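Side-chain contacts in DPS Protein (PDB 1N1Q), which probably condenses and shields DNA in starved cells, oxidising iron(II) with hydrogen peroxide and storing it as ferric mineral inside a hollow shell of twelve subunits: residues 96-99 against 100-104; 132-135 against 136-140. All blocks are in the same frame, centred on the assembly; numbering follows the deposited sequence.

Contact 1. Residues 96-99 against 100-104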
ATOM      1  N   MET A  96      12.504 -27.919 -20.729  1.00 15.11           N
ATOM      2  CA  MET A  96      12.492 -26.566 -20.176  1.00 14.54           C
ATOM      3  C   MET A  96      13.907 -26.207 -19.730  1.00 13.98           C
ATOM      4  O   MET A  96      14.418 -25.133 -20.060  1.00 13.75           O
ATOM      5  CB  MET A  96      11.548 -26.467 -18.973  1.00 14.46           C
ATOM      6  CG  MET A  96      10.083 -26.556 -19.324  1.00 13.86           C
ATOM      7  SD  MET A  96       9.038 -26.434 -17.866  1.00 14.47           S
ATOM      8  CE  MET A  96       7.436 -26.637 -18.589  1.00 13.97           C
ATOM      9  N   VAL A  97      14.534 -27.101 -18.970  1.00 13.78           N
ATOM     10  CA  VAL A  97      15.896 -26.865 -18.494  1.00 14.39           C
ATOM     11  C   VAL A  97      16.821 -26.722 -19.697  1.00 14.54           C
ATOM     12  O   VAL A  97      17.629 -25.795 -19.773  1.00 14.42           O
ATOM     13  CB  VAL A  97      16.392 -28.035 -17.613  1.00 14.03           C
ATOM     14  CG1 VAL A  97      17.834 -27.803 -17.193  1.00 14.70           C
ATOM     15  CG2 VAL A  97      15.496 -28.170 -16.387  1.00 15.25           C
ATOM     16  N   SER A  98      16.678 -27.641 -20.643  1.00 14.58           N
ATOM     17  CA  SER A  98      17.491 -27.632 -21.848  1.00 15.01           C
ATOM     18  C   SER A  98      17.285 -26.328 -22.631  1.00 14.66           C
ATOM     19  O   SER A  98      18.224 -25.776 -23.211  1.00 13.95           O
ATOM     20  CB  SER A  98      17.124 -28.840 -22.713  1.00 15.27           C
ATOM     21  OG  SER A  98      18.024 -28.972 -23.793  1.00 18.79           O
ATOM     22  N   SER A  99      16.053 -25.830 -22.626  1.00 14.26           N
ATOM     23  CA  SER A  99      15.737 -24.585 -23.324  1.00 14.70           C
ATOM     24  C   SER A  99      16.434 -23.385 -22.660  1.00 14.11           C
ATOM     25  O   SER A  99      16.931 -22.481 -23.338  1.00 14.08           O
ATOM     26  CB  SER A  99      14.224 -24.368 -23.340  1.00 14.76           C
ATOM     27  OG  SER A  99      13.901 -23.086 -23.844  1.00 16.16           O
ATOM     28  N   VAL A 100      16.465 -23.376 -21.333  1.00 13.77           N
ATOM     29  CA  VAL A 100      17.121 -22.287 -20.618  1.00 13.79           C
ATOM     30  C   VAL A 100      18.612 -22.355 -20.895  1.00 13.58           C
ATOM     31  O   VAL A 100      19.270 -21.327 -21.051  1.00 13.34           O
ATOM     32  CB  VAL A 100      16.881 -22.370 -19.102  1.00 13.37           C
ATOM     33  CG1 VAL A 100      17.653 -21.272 -18.389  1.00 13.94           C
ATOM     34  CG2 VAL A 100      15.389 -22.247 -18.811  1.00 13.69           C
ATOM     35  N   VAL A 101      19.148 -23.570 -20.962  1.00 13.97           N
ATOM     36  CA  VAL A 101      20.567 -23.739 -21.254  1.00 14.40           C
ATOM     37  C   VAL A 101      20.862 -23.148 -22.635  1.00 14.08           C
ATOM     38  O   VAL A 101      21.813 -22.386 -22.790  1.00 13.45           O
ATOM     39  CB  VAL A 101      20.980 -25.228 -21.241  1.00 14.88           C
ATOM     40  CG1 VAL A 101      22.370 -25.396 -21.857  1.00 15.62           C
ATOM     41  CG2 VAL A 101      20.983 -25.750 -19.806  1.00 16.35           C
ATOM     42  N   ASN A 102      20.032 -23.487 -23.622  1.00 13.69           N
ATOM     43  CA  ASN A 102      20.215 -22.974 -24.976  1.00 14.30           C
ATOM     44  C   ASN A 102      20.139 -21.449 -25.004  1.00 13.97           C
ATOM     45  O   ASN A 102      20.980 -20.793 -25.609  1.00 13.72           O
ATOM     46  CB  ASN A 102      19.160 -23.536 -25.934  1.00 14.61           C
ATOM     47  CG  ASN A 102      19.323 -25.021 -26.178  1.00 16.51           C
ATOM     48  OD1 ASN A 102      20.407 -25.577 -25.990  1.00 18.44           O
ATOM     49  ND2 ASN A 102      18.248 -25.671 -26.607  1.00 18.18           N
ATOM     50  N   ASP A 103      19.125 -20.889 -24.351  1.00 13.45           N
ATOM     51  CA  ASP A 103      18.957 -19.440 -24.321  1.00 13.54           C
ATOM     52  C   ASP A 103      20.130 -18.740 -23.637  1.00 13.23           C
ATOM     53  O   ASP A 103      20.680 -17.765 -24.164  1.00 12.46           O
ATOM     54  CB  ASP A 103      17.646 -19.073 -23.617  1.00 13.95           C
ATOM     55  CG  ASP A 103      16.421 -19.466 -24.427  1.00 13.38           C
ATOM     56  OD1 ASP A 103      16.579 -19.847 -25.602  1.00 13.31           O
ATOM     57  OD2 ASP A 103      15.306 -19.388 -23.886  1.00 13.18           O
ATOM     58  N   PHE A 104      20.508 -19.226 -22.459  1.00 13.47           N
ATOM     59  CA  PHE A 104      21.624 -18.617 -21.738  1.00 13.33           C
ATOM     60  C   PHE A 104      22.916 -18.709 -22.544  1.00 13.58           C
ATOM     61  O   PHE A 104      23.729 -17.787 -22.540  1.00 13.69           O
ATOM     62  CB  PHE A 104      21.809 -19.282 -20.373  1.00 13.46           C
ATOM     63  CG  PHE A 104      20.811 -18.838 -19.329  1.00 13.94           C
ATOM     64  CD1 PHE A 104      20.943 -19.256 -18.004  1.00 14.36           C
ATOM     65  CD2 PHE A 104      19.754 -17.992 -19.659  1.00 13.72           C
ATOM     66  CE1 PHE A 104      20.037 -18.841 -17.027  1.00 15.20           C
ATOM     67  CE2 PHE A 104      18.843 -17.574 -18.685  1.00 13.63           C
ATOM     68  CZ  PHE A 104      18.982 -17.992 -17.375  1.00 13.75           C
TER
HETATM   69  O   HOH W   1      16.824 -27.836 -25.951  1.00 25.81           O
HETATM   70  O   HOH W   2      20.745 -27.986 -24.270  1.00 42.41           O
HETATM   71  O   HOH W   3      15.037 -22.169 -25.856  1.00 14.40           O
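Ser99 and Asp103 are joined by a water that sits 2.5 Å from Ser99 OG and donates to Asp103 OD1 at 2.8 Å. Ser98 and Asn102 repeat the scheme with two waters: one lies 2.9 Å from Ser98 OG and donates to Asn102 OD1, and the other reaches the same hydroxyl while taking a weak bond from ND2. Serine, short and polar, leaves room for water beside the longer amide or carboxylate. Asp103 CG stands anti to its own carbonyl carbon (chi1 -69°), which brings the carboxylate back over the preceding turn, CG 3.2 Å from Ser99 O; its OD2 forms a salt bridge to Lys26 of helix 4-33. With an alanine here, Lys26 would probably lose this counter-charge and the bridging water its carboxylate acceptor.

Four backbone hydrogen bonds, the first from Val100 N to Met96 O and the last from Asp103 N to Ser99 O, join the turns. The apolar residues suit the buried side: Val100 packs on Leu144 and Phe46, and its CG1 rests 3.6 Å above the centre of the Phe104 ring. The chemistry thus implies an amphipathic helix, hydrated along one side and packed into the bundle along the other.

Contact 2. Residues 132-135 against 136-140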
ATOM      1  N   ALA A 132      28.815  -8.768 -15.789  1.00 16.26           N
ATOM      2  CA  ALA A 132      28.205  -9.320 -14.582  1.00 16.74           C
ATOM      3  C   ALA A 132      27.043 -10.256 -14.930  1.00 16.24           C
ATOM      4  O   ALA A 132      26.882 -11.302 -14.309  1.00 16.20           O
ATOM      5  CB  ALA A 132      27.725  -8.190 -13.657  1.00 16.47           C
ATOM      6  N   ILE A 133      26.235  -9.886 -15.920  1.00 15.66           N
ATOM      7  CA  ILE A 133      25.118 -10.745 -16.331  1.00 15.41           C
ATOM      8  C   ILE A 133      25.705 -12.020 -16.940  1.00 15.03           C
ATOM      9  O   ILE A 133      25.267 -13.133 -16.639  1.00 13.77           O
ATOM     10  CB  ILE A 133      24.207 -10.085 -17.414  1.00 15.66           C
ATOM     11  CG1 ILE A 133      23.295  -9.020 -16.791  1.00 16.53           C
ATOM     12  CG2 ILE A 133      23.332 -11.156 -18.083  1.00 15.99           C
ATOM     13  CD1 ILE A 133      24.002  -7.962 -16.048  1.00 18.54           C
ATOM     14  N   GLU A 134      26.712 -11.852 -17.793  1.00 14.34           N
ATOM     15  CA  GLU A 134      27.360 -12.980 -18.455  1.00 14.62           C
ATOM     16  C   GLU A 134      27.930 -14.002 -17.472  1.00 14.75           C
ATOM     17  O   GLU A 134      27.718 -15.207 -17.619  1.00 14.60           O
ATOM     18  CB  GLU A 134      28.492 -12.486 -19.364  1.00 14.90           C
ATOM     19  CG  GLU A 134      29.059 -13.571 -20.281  1.00 14.85           C
ATOM     20  CD  GLU A 134      30.343 -13.144 -20.983  1.00 17.27           C
ATOM     21  OE1 GLU A 134      30.401 -12.007 -21.495  1.00 17.31           O
ATOM     22  OE2 GLU A 134      31.294 -13.952 -21.028  1.00 19.71           O
ATOM     23  N   ALA A 135      28.665 -13.516 -16.478  1.00 14.59           N
ATOM     24  CA  ALA A 135      29.268 -14.391 -15.479  1.00 14.90           C
ATOM     25  C   ALA A 135      28.192 -15.217 -14.777  1.00 15.03           C
ATOM     26  O   ALA A 135      28.377 -16.414 -14.527  1.00 15.29           O
ATOM     27  CB  ALA A 135      30.056 -13.554 -14.448  1.00 15.23           C
ATOM     28  N   GLY A 136      27.070 -14.574 -14.461  1.00 14.48           N
ATOM     29  CA  GLY A 136      25.986 -15.262 -13.786  1.00 14.80           C
ATOM     30  C   GLY A 136      25.372 -16.351 -14.646  1.00 14.98           C
ATOM     31  O   GLY A 136      25.039 -17.434 -14.146  1.00 15.24           O
ATOM     32  N   LEU A 137      25.214 -16.070 -15.939  1.00 14.46           N
ATOM     33  CA  LEU A 137      24.638 -17.048 -16.859  1.00 14.48           C
ATOM     34  C   LEU A 137      25.548 -18.258 -17.015  1.00 14.19           C
ATOM     35  O   LEU A 137      25.077 -19.401 -17.056  1.00 13.62           O
ATOM     36  CB  LEU A 137      24.394 -16.416 -18.233  1.00 14.27           C
ATOM     37  CG  LEU A 137      23.373 -15.270 -18.287  1.00 15.80           C
ATOM     38  CD1 LEU A 137      23.155 -14.850 -19.727  1.00 16.82           C
ATOM     39  CD2 LEU A 137      22.063 -15.720 -17.658  1.00 15.05           C
ATOM     40  N   GLU A 138      26.851 -18.011 -17.108  1.00 14.17           N
ATOM     41  CA  GLU A 138      27.802 -19.103 -17.256  1.00 14.22           C
ATOM     42  C   GLU A 138      27.722 -20.046 -16.057  1.00 13.96           C
ATOM     43  O   GLU A 138      27.844 -21.254 -16.201  1.00 14.20           O
ATOM     44  CB  GLU A 138      29.220 -18.548 -17.437  1.00 14.11           C
ATOM     45  CG  GLU A 138      29.420 -17.852 -18.787  1.00 15.83           C
ATOM     46  CD  GLU A 138      30.809 -17.268 -18.966  1.00 18.89           C
ATOM     47  OE1 GLU A 138      31.640 -17.396 -18.048  1.00 22.16           O
ATOM     48  OE2 GLU A 138      31.078 -16.678 -20.034  1.00 23.05           O
ATOM     49  N   LYS A 139      27.495 -19.497 -14.874  1.00 13.32           N
ATOM     50  CA  LYS A 139      27.390 -20.317 -13.678  1.00 13.67           C
ATOM     51  C   LYS A 139      26.093 -21.121 -13.726  1.00 13.71           C
ATOM     52  O   LYS A 139      26.086 -22.313 -13.424  1.00 13.24           O
ATOM     53  CB  LYS A 139      27.427 -19.441 -12.424  1.00 14.18           C
ATOM     54  CG  LYS A 139      27.340 -20.233 -11.130  1.00 16.10           C
ATOM     55  CD  LYS A 139      27.526 -19.330  -9.922  1.00 18.89           C
ATOM     56  CE  LYS A 139      27.341 -20.120  -8.622  1.00 20.36           C
ATOM     57  NZ  LYS A 139      27.569 -19.268  -7.421  1.00 21.93           N
ATOM     58  N   HIS A 140      24.999 -20.466 -14.116  1.00 13.30           N
ATOM     59  CA  HIS A 140      23.714 -21.151 -14.233  1.00 13.41           C
ATOM     60  C   HIS A 140      23.816 -22.265 -15.259  1.00 13.23           C
ATOM     61  O   HIS A 140      23.250 -23.345 -15.070  1.00 12.80           O
ATOM     62  CB  HIS A 140      22.604 -20.188 -14.670  1.00 13.57           C
ATOM     63  CG  HIS A 140      22.087 -19.312 -13.572  1.00 13.11           C
ATOM     64  ND1 HIS A 140      21.690 -19.810 -12.348  1.00 14.19           N
ATOM     65  CD2 HIS A 140      21.860 -17.977 -13.527  1.00 12.99           C
ATOM     66  CE1 HIS A 140      21.237 -18.818 -11.598  1.00 14.49           C
ATOM     67  NE2 HIS A 140      21.329 -17.696 -12.292  1.00 13.83           N
TER
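Glu134 and Glu138 bring their carboxylates together one turn apart, and Glu134 can be followed outward. From CB, Glu134 CG stands anti to the backbone N (chi1 -170°) and comes 3.7 Å from Glu138 OE2. CD lies at a similar distance from that oxygen, and at the tip Glu134 OE2 comes within 2.9 Å of Glu138 OE2, the two carboxylate planes turned 56° apart. Both are acceptors, so this is a meeting of like charges and not a hydrogen bond, and the two probably repel. The other oxygen, Glu134 OE1, makes a salt bridge to Arg115 of helix 93-120, which should ease that repulsion and gives a long acidic side chain its use here.

Beneath them the peptide groups follow the usual helical pattern, with Glu138 N 3.0 Å from Glu134 O. Ile133 and Leu137 lie side by side, Ile133 CG2 4.0 Å from Leu137 CD1. Their branched chains pack against helix 93-120, Ile133 on Leu111 and Leu137 on Leu107. His140, also buried, hydrogen-bonds through NE2 to Glu52 of helix 39-66. Apolar residues and a histidine turned to neighbouring helices, a buried glutamate paired with arginine and an exposed Glu138 make this a helix of mixed character in the ferritin-like four-helix bundle.

Overall arrangement
Contact 1 comes first along the chain, on helix 93-120, and contact 2 follows on helix 124-148, the next helix; their centres are about 13 Å apart. Each is a local run of helical turns, yet the two meet inside the ferritin-like bundle. Phe104, at the end of contact 1, packs with CD1 3.7 Å from Leu137 CD2 and with CE1 at the same distance from His140 CB, joining the apolar sides of the two helices. Both contacts also face helix 39-66, which carries the iron-binding Asp58 and Glu62. The inward sides of both contacts therefore belong to the packed interior of the subunit, the unit from which the dodecameric shell is built.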